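Local atomic coordinates of ketosynthase (Streptomyces sp. MSC090213JE08, PDB entry 6KXD), a protein that is probably the chain length factor partner of a ketosynthase in the highly reducing type II polyketide synthase of ishigamide, helping to set product chain length. Residues I354-A359 with V366-L371. Sequence-based numbering, arbitrary orientation.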
ATOM      1  N   ILE B 354      25.358   6.610 -15.621  1.00 41.49           N
ATOM      2  CA  ILE B 354      24.400   6.897 -14.582  1.00 41.87           C
ATOM      3  C   ILE B 354      23.115   7.468 -15.185  1.00 42.14           C
ATOM      4  O   ILE B 354      23.103   8.340 -16.080  1.00 39.31           O
ATOM      5  CB  ILE B 354      24.999   7.857 -13.535  1.00 39.52           C
ATOM      6  CG1 ILE B 354      26.162   7.226 -12.782  1.00 46.19           C
ATOM      7  CG2 ILE B 354      23.926   8.334 -12.553  1.00 40.70           C
ATOM      8  CD1 ILE B 354      25.737   6.093 -11.879  1.00 44.08           C
ATOM      9  N   ALA B 355      21.982   6.988 -14.662  1.00 38.39           N
ATOM     10  CA  ALA B 355      20.720   7.549 -14.975  1.00 39.30           C
ATOM     11  C   ALA B 355      20.001   7.931 -13.675  1.00 37.47           C
ATOM     12  O   ALA B 355      20.124   7.334 -12.646  1.00 39.46           O
ATOM     13  CB  ALA B 355      19.890   6.585 -15.783  1.00 37.92           C
ATOM     14  N   LEU B 356      19.225   8.983 -13.783  1.00 35.59           N
ATOM     15  CA  LEU B 356      18.453   9.534 -12.688  1.00 35.88           C
ATOM     16  C   LEU B 356      17.004   9.627 -13.161  1.00 37.34           C
ATOM     17  O   LEU B 356      16.741  10.177 -14.248  1.00 41.20           O
ATOM     18  CB  LEU B 356      18.961  10.933 -12.347  1.00 37.53           C
ATOM     19  CG  LEU B 356      18.377  11.585 -11.103  1.00 42.92           C
ATOM     20  CD1 LEU B 356      19.391  12.520 -10.476  1.00 45.06           C
ATOM     21  CD2 LEU B 356      17.143  12.389 -11.461  1.00 43.73           C
ATOM     22  N   VAL B 357      16.085   9.120 -12.345  1.00 36.62           N
ATOM     23  CA  VAL B 357      14.651   9.259 -12.628  1.00 37.25           C
ATOM     24  C   VAL B 357      14.035   9.980 -11.429  1.00 37.71           C
ATOM     25  O   VAL B 357      14.426   9.769 -10.331  1.00 39.11           O
ATOM     26  CB  VAL B 357      13.964   7.915 -12.915  1.00 40.03           C
ATOM     27  CG1 VAL B 357      14.646   7.204 -14.055  1.00 38.96           C
ATOM     28  CG2 VAL B 357      13.863   7.024 -11.707  1.00 47.15           C
ATOM     29  N   CYS B 358      13.129  10.907 -11.694  1.00 37.75           N
ATOM     30  CA  CYS B 358      12.604  11.728 -10.670  1.00 38.23           C
ATOM     31  C   CYS B 358      11.089  11.779 -10.900  1.00 36.03           C
ATOM     32  O   CYS B 358      10.632  11.851 -12.061  1.00 38.31           O
ATOM     33  CB  CYS B 358      13.189  13.147 -10.777  1.00 43.43           C
ATOM     34  SG  CYS B 358      12.483  14.194  -9.488  1.00 59.92           S
ATOM     35  N   ALA B 359      10.316  11.767  -9.822  1.00 36.40           N
ATOM     36  CA  ALA B 359       8.884  11.989  -9.945  1.00 39.19           C
ATOM     37  C   ALA B 359       8.387  12.807  -8.765  1.00 38.87           C
ATOM     38  O   ALA B 359       8.974  12.779  -7.704  1.00 39.00           O
ATOM     39  CB  ALA B 359       8.133  10.699 -10.017  1.00 40.81           C
ATOM     40  N   VAL B 366       8.007  13.373  -3.327  1.00 38.55           N
ATOM     41  CA  VAL B 366       9.015  13.442  -4.312  1.00 35.19           C
ATOM     42  C   VAL B 366       9.907  12.200  -4.173  1.00 31.96           C
ATOM     43  O   VAL B 366      10.161  11.707  -3.081  1.00 36.96           O
ATOM     44  CB  VAL B 366       9.819  14.749  -4.150  1.00 41.50           C
ATOM     45  CG1 VAL B 366      10.993  14.782  -5.104  1.00 42.73           C
ATOM     46  CG2 VAL B 366       8.900  15.967  -4.345  1.00 47.35           C
ATOM     47  N   ALA B 367      10.302  11.633  -5.301  1.00 38.42           N
ATOM     48  CA  ALA B 367      11.234  10.499  -5.253  1.00 37.83           C
ATOM     49  C   ALA B 367      12.199  10.575  -6.439  1.00 35.07           C
ATOM     50  O   ALA B 367      11.866  11.030  -7.560  1.00 35.75           O
ATOM     51  CB  ALA B 367      10.461   9.215  -5.215  1.00 35.95           C
ATOM     52  N   VAL B 368      13.422  10.082  -6.179  1.00 35.54           N
ATOM     53  CA  VAL B 368      14.441  10.062  -7.128  1.00 36.11           C
ATOM     54  C   VAL B 368      15.141   8.716  -7.042  1.00 34.89           C
ATOM     55  O   VAL B 368      15.385   8.253  -5.949  1.00 39.85           O
ATOM     56  CB  VAL B 368      15.441  11.208  -6.903  1.00 38.28           C
ATOM     57  CG1 VAL B 368      16.637  11.065  -7.827  1.00 39.23           C
ATOM     58  CG2 VAL B 368      14.790  12.565  -7.077  1.00 40.90           C
ATOM     59  N   ALA B 369      15.424   8.125  -8.207  1.00 38.33           N
ATOM     60  CA  ALA B 369      16.265   6.953  -8.246  1.00 38.48           C
ATOM     61  C   ALA B 369      17.480   7.229  -9.124  1.00 35.82           C
ATOM     62  O   ALA B 369      17.365   7.782 -10.229  1.00 38.47           O
ATOM     63  CB  ALA B 369      15.528   5.725  -8.723  1.00 36.88           C
ATOM     64  N   VAL B 370      18.620   6.694  -8.670  1.00 39.28           N
ATOM     65  CA  VAL B 370      19.879   6.746  -9.439  1.00 37.84           C
ATOM     66  C   VAL B 370      20.260   5.319  -9.835  1.00 35.46           C
ATOM     67  O   VAL B 370      20.282   4.414  -8.992  1.00 37.99           O
ATOM     68  CB  VAL B 370      20.979   7.434  -8.622  1.00 39.53           C
ATOM     69  CG1 VAL B 370      22.310   7.457  -9.351  1.00 44.49           C
ATOM     70  CG2 VAL B 370      20.568   8.839  -8.254  1.00 37.27           C
ATOM     71  N   LEU B 371      20.416   5.109 -11.138  1.00 37.11           N
ATOM     72  CA  LEU B 371      20.731   3.772 -11.686  1.00 37.69           C
ATOM     73  C   LEU B 371      22.104   3.834 -12.343  1.00 41.58           C
ATOM     74  O   LEU B 371      22.479   4.861 -12.882  1.00 39.11           O
ATOM     75  CB  LEU B 371      19.735   3.403 -12.765  1.00 39.98           C
ATOM     76  CG  LEU B 371      18.258   3.516 -12.366  1.00 43.14           C
ATOM     77  CD1 LEU B 371      17.377   3.216 -13.564  1.00 46.09           C
ATOM     78  CD2 LEU B 371      17.928   2.581 -11.236  1.00 46.83           C
TER
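A355, V357 and A359 pair with L371, A369 and A367 through six backbone hydrogen bonds, two for each pair, such as V357 N to A369 O at 2.8 Å. Between and just beyond these pairs, CA-H...O contacts reach the same carbonyls, such as L356 CA to A369 O at 3.2 Å.

The result is an antiparallel beta hairpin, strands 354-360 and 365-373, set in a thiolase-type fold. It lies between strand 287-291, parallel to the first arm, and strand 250-259, antiparallel to the second, with helices on both faces.

Apolar contacts differ between the faces. On the one covered by helix 265-280, L356, V368 and V370 supply branched apolar side chains, with the slimmer C358 among them. A chi1 of -172° swings L356 CG away from the backbone N and lays it across V368 CG1 at 3.7 Å, while V368 CG2 touches C358 SG at 3.7 Å, the slim thiol fitting beside the branch. Were L356 cut back to an alanine, V368 CG1 would probably lose its neighbour and a gap open there. On the other face, where helix 332-344 packs on A355, V357 and L371, V357 CG2 rests on A369 CB at 3.7 Å. The methyl of A355 is small enough to sit beside bulkier L371 under that helix, A355 CB 4.4 Å from L371 CB, with A355 reaching V340 and L371 reaching I337.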